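Local atomic coordinates of pyocin-S2 (Pseudomonas aeruginosa, PDB entry 5ODW), a protein that kills sensitive bacteria by breaking down chromosomal DNA and blocking lipid synthesis, the chain here being the N-terminal part of this nuclease bacteriocin. Residues S59-S64 against S161-A166; N126-S131 against E138-S143. All coordinates share one frame; numbering follows the deposited sequence.

Contact 1: residues S59-S64 against S161-A166; sequences STLDKS and SELAKA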
ATOM      1  N   SER C  59      -7.056  -9.456 -36.166  1.00 44.48           N
ATOM      2  CA  SER C  59      -6.947  -9.270 -37.629  1.00 45.61           C
ATOM      3  C   SER C  59      -6.903 -10.609 -38.432  1.00 48.70           C
ATOM      4  O   SER C  59      -7.693 -10.775 -39.368  1.00 47.47           O
ATOM      5  CB  SER C  59      -5.770  -8.370 -37.984  1.00 50.57           C
ATOM      6  OG  SER C  59      -4.635  -8.706 -37.206  1.00 60.98           O
ATOM      7  N   THR C  60      -6.053 -11.579 -37.995  1.00 45.13           N
ATOM      8  CA  THR C  60      -5.895 -12.918 -38.593  1.00 45.87           C
ATOM      9  C   THR C  60      -7.147 -13.785 -38.538  1.00 51.42           C
ATOM     10  O   THR C  60      -7.270 -14.720 -39.330  1.00 52.06           O
ATOM     11  CB  THR C  60      -4.728 -13.668 -37.972  1.00 56.04           C
ATOM     12  OG1 THR C  60      -4.737 -13.415 -36.576  1.00 59.42           O
ATOM     13  CG2 THR C  60      -3.389 -13.254 -38.561  1.00 58.48           C
ATOM     14  N   LEU C  61      -8.055 -13.487 -37.600  1.00 47.71           N
ATOM     15  CA  LEU C  61      -9.324 -14.170 -37.388  1.00 47.41           C
ATOM     16  C   LEU C  61     -10.429 -13.483 -38.221  1.00 51.43           C
ATOM     17  O   LEU C  61     -11.295 -14.168 -38.783  1.00 51.36           O
ATOM     18  CB  LEU C  61      -9.637 -14.085 -35.896  1.00 47.18           C
ATOM     19  CG  LEU C  61     -10.719 -14.989 -35.335  1.00 52.89           C
ATOM     20  CD1 LEU C  61     -10.164 -16.370 -35.002  1.00 53.37           C
ATOM     21  CD2 LEU C  61     -11.280 -14.396 -34.058  1.00 56.24           C
ATOM     22  N   ASP C  62     -10.381 -12.131 -38.316  1.00 47.33           N
ATOM     23  CA  ASP C  62     -11.324 -11.307 -39.094  1.00 47.42           C
ATOM     24  C   ASP C  62     -11.111 -11.447 -40.601  1.00 49.62           C
ATOM     25  O   ASP C  62     -12.086 -11.470 -41.354  1.00 47.97           O
ATOM     26  CB  ASP C  62     -11.210  -9.814 -38.714  1.00 49.60           C
ATOM     27  CG  ASP C  62     -11.696  -9.449 -37.334  1.00 56.76           C
ATOM     28  OD1 ASP C  62     -12.282 -10.322 -36.661  1.00 57.54           O
ATOM     29  OD2 ASP C  62     -11.456  -8.303 -36.910  1.00 60.81           O
ATOM     30  N   LYS C  63      -9.830 -11.479 -41.030  1.00 47.16           N
ATOM     31  CA  LYS C  63      -9.409 -11.612 -42.429  1.00 48.53           C
ATOM     32  C   LYS C  63      -9.522 -13.060 -42.911  1.00 53.10           C
ATOM     33  O   LYS C  63      -9.491 -13.312 -44.117  1.00 53.81           O
ATOM     34  CB  LYS C  63      -8.016 -11.001 -42.660  1.00 51.56           C
ATOM     35  CG  LYS C  63      -8.000  -9.501 -42.313  1.00 63.07           C
ATOM     36  CD  LYS C  63      -6.602  -8.902 -42.166  1.00 66.93           C
ATOM     37  CE  LYS C  63      -6.192  -8.113 -43.385  1.00 74.06           C
ATOM     38  NZ  LYS C  63      -7.146  -7.010 -43.701  1.00 82.19           N
ATOM     39  N   SER C  64      -9.718 -13.998 -41.967  1.00 49.08           N
ATOM     40  CA  SER C  64      -9.966 -15.396 -42.270  1.00 49.18           C
ATOM     41  C   SER C  64     -11.459 -15.603 -42.462  1.00 54.46           C
ATOM     42  O   SER C  64     -11.859 -16.425 -43.282  1.00 54.98           O
ATOM     43  CB  SER C  64      -9.432 -16.303 -41.174  1.00 52.56           C
ATOM     44  OG  SER C  64      -8.025 -16.426 -41.294  1.00 63.40           O
ATOM     45  N   SER C 161     -11.472 -17.903 -29.063  1.00 34.11           N
ATOM     46  CA  SER C 161     -12.278 -19.138 -29.172  1.00 34.76           C
ATOM     47  C   SER C 161     -13.770 -18.813 -29.367  1.00 40.68           C
ATOM     48  O   SER C 161     -14.424 -19.436 -30.198  1.00 41.86           O
ATOM     49  CB  SER C 161     -12.091 -20.036 -27.949  1.00 37.93           C
ATOM     50  OG  SER C 161     -10.748 -20.480 -27.823  1.00 48.39           O
ATOM     51  N   GLU C 162     -14.281 -17.805 -28.633  1.00 38.38           N
ATOM     52  CA  GLU C 162     -15.664 -17.309 -28.670  1.00 39.43           C
ATOM     53  C   GLU C 162     -15.998 -16.557 -29.969  1.00 44.27           C
ATOM     54  O   GLU C 162     -17.167 -16.510 -30.347  1.00 44.80           O
ATOM     55  CB  GLU C 162     -15.963 -16.425 -27.437  1.00 41.05           C
ATOM     56  CG  GLU C 162     -16.101 -17.183 -26.122  1.00 48.98           C
ATOM     57  CD  GLU C 162     -17.288 -18.122 -25.996  1.00 62.50           C
ATOM     58  OE1 GLU C 162     -18.350 -17.839 -26.600  1.00 63.69           O
ATOM     59  OE2 GLU C 162     -17.155 -19.138 -25.276  1.00 49.50           O
ATOM     60  N   LEU C 163     -14.991 -15.957 -30.632  1.00 41.05           N
ATOM     61  CA  LEU C 163     -15.131 -15.252 -31.907  1.00 40.71           C
ATOM     62  C   LEU C 163     -14.952 -16.233 -33.052  1.00 43.17           C
ATOM     63  O   LEU C 163     -15.477 -15.995 -34.136  1.00 43.03           O
ATOM     64  CB  LEU C 163     -14.122 -14.101 -32.029  1.00 40.56           C
ATOM     65  CG  LEU C 163     -14.291 -12.947 -31.037  1.00 46.29           C
ATOM     66  CD1 LEU C 163     -13.169 -11.969 -31.164  1.00 46.15           C
ATOM     67  CD2 LEU C 163     -15.589 -12.213 -31.260  1.00 51.29           C
ATOM     68  N   ALA C 164     -14.207 -17.341 -32.818  1.00 38.97           N
ATOM     69  CA  ALA C 164     -14.025 -18.407 -33.808  1.00 38.20           C
ATOM     70  C   ALA C 164     -15.413 -19.031 -34.007  1.00 41.42           C
ATOM     71  O   ALA C 164     -15.855 -19.151 -35.147  1.00 41.42           O
ATOM     72  CB  ALA C 164     -13.030 -19.454 -33.304  1.00 38.51           C
ATOM     73  N   LYS C 165     -16.127 -19.293 -32.911  1.00 36.60           N
ATOM     74  CA  LYS C 165     -17.504 -19.807 -32.952  1.00 36.11           C
ATOM     75  C   LYS C 165     -18.532 -18.822 -33.559  1.00 39.64           C
ATOM     76  O   LYS C 165     -19.394 -19.224 -34.332  1.00 37.90           O
ATOM     77  CB  LYS C 165     -17.942 -20.249 -31.558  1.00 37.80           C
ATOM     78  CG  LYS C 165     -17.282 -21.533 -31.089  1.00 40.11           C
ATOM     79  CD  LYS C 165     -17.541 -21.776 -29.616  1.00 49.56           C
ATOM     80  CE  LYS C 165     -16.963 -23.105 -29.158  1.00 52.59           C
ATOM     81  NZ  LYS C 165     -17.827 -24.258 -29.528  1.00 50.60           N
ATOM     82  N   ALA C 166     -18.440 -17.546 -33.187  1.00 37.62           N
ATOM     83  CA  ALA C 166     -19.283 -16.465 -33.727  1.00 37.93           C
ATOM     84  C   ALA C 166     -19.208 -16.385 -35.270  1.00 42.23           C
ATOM     85  O   ALA C 166     -20.233 -16.311 -35.958  1.00 41.59           O
ATOM     86  CB  ALA C 166     -18.858 -15.138 -33.114  1.00 38.22           C
TER

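Contact 2: residues N126-S131 against E138-S143; sequences NLYTAS and ESMYQS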
ATOM      1  N   ASN C 126     -24.783 -15.622 -22.285  1.00 48.01           N
ATOM      2  CA  ASN C 126     -23.780 -14.874 -21.546  1.00 45.99           C
ATOM      3  C   ASN C 126     -23.209 -13.800 -22.473  1.00 47.70           C
ATOM      4  O   ASN C 126     -23.574 -13.722 -23.644  1.00 45.75           O
ATOM      5  CB  ASN C 126     -22.700 -15.780 -20.953  1.00 43.39           C
ATOM      6  CG  ASN C 126     -21.866 -16.458 -22.005  1.00 64.25           C
ATOM      7  OD1 ASN C 126     -21.579 -15.879 -23.044  1.00 58.64           O
ATOM      8  ND2 ASN C 126     -21.464 -17.690 -21.738  1.00 57.45           N
ATOM      9  N   LEU C 127     -22.315 -12.965 -21.963  1.00 44.05           N
ATOM     10  CA  LEU C 127     -21.743 -11.897 -22.778  1.00 43.21           C
ATOM     11  C   LEU C 127     -20.994 -12.422 -24.006  1.00 46.20           C
ATOM     12  O   LEU C 127     -21.045 -11.817 -25.073  1.00 45.54           O
ATOM     13  CB  LEU C 127     -20.841 -10.998 -21.934  1.00 42.37           C
ATOM     14  CG  LEU C 127     -21.590 -10.158 -20.900  1.00 48.43           C
ATOM     15  CD1 LEU C 127     -20.661  -9.163 -20.226  1.00 47.28           C
ATOM     16  CD2 LEU C 127     -22.742  -9.437 -21.573  1.00 52.10           C
ATOM     17  N   TYR C 128     -20.281 -13.529 -23.842  1.00 41.83           N
ATOM     18  CA  TYR C 128     -19.538 -14.152 -24.927  1.00 41.22           C
ATOM     19  C   TYR C 128     -20.409 -14.657 -26.085  1.00 47.61           C
ATOM     20  O   TYR C 128     -20.020 -14.555 -27.243  1.00 47.23           O
ATOM     21  CB  TYR C 128     -18.712 -15.317 -24.395  1.00 42.10           C
ATOM     22  CG  TYR C 128     -17.559 -14.933 -23.501  1.00 42.71           C
ATOM     23  CD1 TYR C 128     -16.500 -14.181 -23.983  1.00 42.47           C
ATOM     24  CD2 TYR C 128     -17.514 -15.355 -22.183  1.00 43.98           C
ATOM     25  CE1 TYR C 128     -15.438 -13.845 -23.171  1.00 40.98           C
ATOM     26  CE2 TYR C 128     -16.456 -15.022 -21.366  1.00 43.65           C
ATOM     27  CZ  TYR C 128     -15.422 -14.269 -21.866  1.00 45.59           C
ATOM     28  OH  TYR C 128     -14.371 -13.940 -21.050  1.00 43.06           O
ATOM     29  N   THR C 129     -21.569 -15.223 -25.770  1.00 45.65           N
ATOM     30  CA  THR C 129     -22.457 -15.784 -26.792  1.00 46.18           C
ATOM     31  C   THR C 129     -23.388 -14.791 -27.481  1.00 51.86           C
ATOM     32  O   THR C 129     -24.101 -15.157 -28.408  1.00 53.06           O
ATOM     33  CB  THR C 129     -23.318 -16.938 -26.243  1.00 54.84           C
ATOM     34  OG1 THR C 129     -24.391 -16.409 -25.462  1.00 57.46           O
ATOM     35  CG2 THR C 129     -22.488 -17.879 -25.397  1.00 52.26           C
ATOM     36  N   ALA C 130     -23.384 -13.542 -27.041  1.00 48.51           N
ATOM     37  CA  ALA C 130     -24.254 -12.533 -27.638  1.00 48.56           C
ATOM     38  C   ALA C 130     -23.904 -12.290 -29.098  1.00 53.43           C
ATOM     39  O   ALA C 130     -22.747 -12.364 -29.494  1.00 52.11           O
ATOM     40  CB  ALA C 130     -24.183 -11.233 -26.854  1.00 48.80           C
ATOM     41  N   SER C 131     -24.921 -11.993 -29.896  1.00 52.39           N
ATOM     42  CA  SER C 131     -24.739 -11.745 -31.319  1.00 51.84           C
ATOM     43  C   SER C 131     -23.837 -10.541 -31.542  1.00 56.77           C
ATOM     44  O   SER C 131     -23.032 -10.511 -32.466  1.00 55.05           O
ATOM     45  CB  SER C 131     -26.093 -11.525 -31.996  1.00 53.97           C
ATOM     46  OG  SER C 131     -26.800 -10.465 -31.388  1.00 60.10           O
ATOM     47  N   GLU C 138     -13.457  -6.145 -28.189  1.00 36.82           N
ATOM     48  CA  GLU C 138     -12.288  -5.337 -27.811  1.00 36.22           C
ATOM     49  C   GLU C 138     -12.490  -4.479 -26.561  1.00 40.95           C
ATOM     50  O   GLU C 138     -11.608  -4.389 -25.715  1.00 39.04           O
ATOM     51  CB  GLU C 138     -11.767  -4.495 -28.981  1.00 38.12           C
ATOM     52  CG  GLU C 138     -10.451  -3.796 -28.674  1.00 46.44           C
ATOM     53  CD  GLU C 138      -9.644  -3.462 -29.912  1.00 57.20           C
ATOM     54  OE1 GLU C 138      -8.618  -2.767 -29.786  1.00 40.85           O
ATOM     55  OE2 GLU C 138     -10.029  -3.897 -31.011  1.00 52.76           O
ATOM     56  N   SER C 139     -13.650  -3.843 -26.457  1.00 39.83           N
ATOM     57  CA  SER C 139     -13.996  -3.043 -25.281  1.00 40.33           C
ATOM     58  C   SER C 139     -14.102  -3.864 -23.991  1.00 43.25           C
ATOM     59  O   SER C 139     -13.637  -3.444 -22.939  1.00 43.95           O
ATOM     60  CB  SER C 139     -15.313  -2.318 -25.527  1.00 47.68           C
ATOM     61  OG  SER C 139     -15.425  -1.936 -26.884  1.00 62.68           O
ATOM     62  N   MET C 140     -14.736  -5.028 -24.097  1.00 38.22           N
ATOM     63  CA  MET C 140     -14.929  -5.997 -23.003  1.00 36.97           C
ATOM     64  C   MET C 140     -13.590  -6.550 -22.483  1.00 39.91           C
ATOM     65  O   MET C 140     -13.392  -6.626 -21.269  1.00 39.31           O
ATOM     66  CB  MET C 140     -15.818  -7.149 -23.501  1.00 39.81           C
ATOM     67  CG  MET C 140     -16.217  -8.137 -22.433  1.00 43.48           C
ATOM     68  SD  MET C 140     -16.908  -9.650 -23.134  1.00 48.29           S
ATOM     69  CE  MET C 140     -16.818 -10.724 -21.709  1.00 44.72           C
ATOM     70  N   TYR C 141     -12.693  -6.947 -23.415  1.00 35.85           N
ATOM     71  CA  TYR C 141     -11.358  -7.493 -23.158  1.00 34.39           C
ATOM     72  C   TYR C 141     -10.508  -6.514 -22.356  1.00 33.83           C
ATOM     73  O   TYR C 141      -9.953  -6.883 -21.319  1.00 32.91           O
ATOM     74  CB  TYR C 141     -10.684  -7.871 -24.493  1.00 36.44           C
ATOM     75  CG  TYR C 141      -9.239  -8.334 -24.421  1.00 39.03           C
ATOM     76  CD1 TYR C 141      -8.921  -9.645 -24.074  1.00 41.12           C
ATOM     77  CD2 TYR C 141      -8.199  -7.500 -24.828  1.00 39.73           C
ATOM     78  CE1 TYR C 141      -7.599 -10.094 -24.071  1.00 40.74           C
ATOM     79  CE2 TYR C 141      -6.878  -7.939 -24.834  1.00 40.31           C
ATOM     80  CZ  TYR C 141      -6.582  -9.240 -24.465  1.00 47.69           C
ATOM     81  OH  TYR C 141      -5.279  -9.679 -24.484  1.00 48.72           O
ATOM     82  N   GLN C 142     -10.434  -5.268 -22.820  1.00 28.70           N
ATOM     83  CA  GLN C 142      -9.663  -4.215 -22.173  1.00 27.56           C
ATOM     84  C   GLN C 142     -10.198  -3.937 -20.772  1.00 32.82           C
ATOM     85  O   GLN C 142      -9.397  -3.721 -19.873  1.00 32.96           O
ATOM     86  CB  GLN C 142      -9.646  -2.944 -23.031  1.00 29.23           C
ATOM     87  CG  GLN C 142      -8.611  -1.924 -22.579  1.00 31.61           C
ATOM     88  CD  GLN C 142      -8.811  -0.569 -23.187  1.00 39.99           C
ATOM     89  OE1 GLN C 142      -7.929  -0.031 -23.861  1.00 37.60           O
ATOM     90  NE2 GLN C 142      -9.973   0.015 -22.959  1.00 32.43           N
ATOM     91  N   SER C 143     -11.539  -3.996 -20.578  1.00 30.13           N
ATOM     92  CA  SER C 143     -12.206  -3.804 -19.288  1.00 30.18           C
ATOM     93  C   SER C 143     -11.822  -4.927 -18.334  1.00 37.08           C
ATOM     94  O   SER C 143     -11.568  -4.658 -17.159  1.00 38.16           O
ATOM     95  CB  SER C 143     -13.712  -3.792 -19.463  1.00 34.12           C
ATOM     96  OG  SER C 143     -14.082  -2.794 -20.393  1.00 48.08           O
TER

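Contact 1: residues S59-S64 against S161-A166
Leu61 reaches across from helix 47-70 and sets one methyl, CD2, against CB of Leu163 on helix 153-204, 3.5 Å away. The same methyl lies 4.3 Å from the backbone N of Ala164, at the backbone's closest point: the CA atoms of Leu61 and Ala164 are 7.3 Å apart. CG of Leu61 stands anti to its own backbone N (chi1 -166°), which sends the isopropyl end on toward the other helix, in the direction CB already takes. The two leucine side chains cross at about a right angle; one branch meets a CB, without interlocked rows of side chains. This small apolar patch is buried and has no hydrogen bond across it. Around it the surface is looser and polar. Thr60 and Lys63 are exposed, and Ser64 OG turns back to bond Thr60 O (2.7 Å) within its own helix. Asp62, beside the patch, salt-bridges Arg58 and takes a hydrogen bond with Tyr167 OH, a second, polar tie between the two helices. Strand 12-14 covers the junction through Val12, which touches Leu61, while helix 133-148 packs Phe133 and Ser137 against Leu163.

Contact 2: residues N126-S131 against E138-S143
A Met-aromatic contact joins the loop that leads from helix 96-121 into helix 133-148 to the second of these helices, with Met140 of the helix meeting Tyr128 and Leu127 of the loop. The terminal methyl does the touching. Met140 CE stands over one face of the Tyr128 ring, 4.0 Å from its centroid and 24° off the ring normal, a CH-pi approach offset toward the rim; its nearest ring atom is CE1, at 3.7 Å. The sulfur is farther off and oblique: SD lies 5.0 Å from the centroid of the Tyr128 ring. Met140 has CG anti to its backbone N (chi1 -174°) and stays extended beyond it, which carries CE across to the loop, where it also packs on Leu127 CB at 4.0 Å. The Tyr128 and Met140 side chains cross at about a right angle. Tyr128 is fixed further by a hydrogen bond between its OH and Gln144 NE2, and by an edge-to-face meeting with His159. On the helix, Ser139 O receives both OG and N of Ser143, from opposite faces of its carbonyl plane. Asn126, Leu127 and Tyr128 also pack on the backbone of another protein's chain, and Leu127 makes backbone hydrogen bonds to it, consistent with a part in receptor binding. Within the loop, Asn126 OD1 accepts from Thr129 N (2.8 Å), and Thr129 OG1 receives Asn126 N in return (3.3 Å), so the two residues brace one short turn. It is an Asx motif that folds this interhelical loop, with Met140 of the following helix laid over its tyrosine.

In the fold
The centres of contacts 1 and 2 lie 14 Å apart; helix 153-204 carries 161-166 and, through Glu162 and His159, also touches Tyr128 of contact 2. Glu162, the neighbour of Leu163 in sequence, brings OE1 to 3.4 Å from CB of Tyr128, a packing approach; its carboxylate also salt-bridges Arg123 and Arg158. Along the chain, 126-131 and 138-143 both fall between the two segments of contact 1, and helix 133-148 carries one side of contact 2 and touches Leu163 of contact 1. The centre of contact 1 lies about 10 Å from the centre of the chain, that of contact 2 about 19 Å. No other chain of the assembly touches the segments of contact 1, whereas contact 2 lies against a chain of another protein.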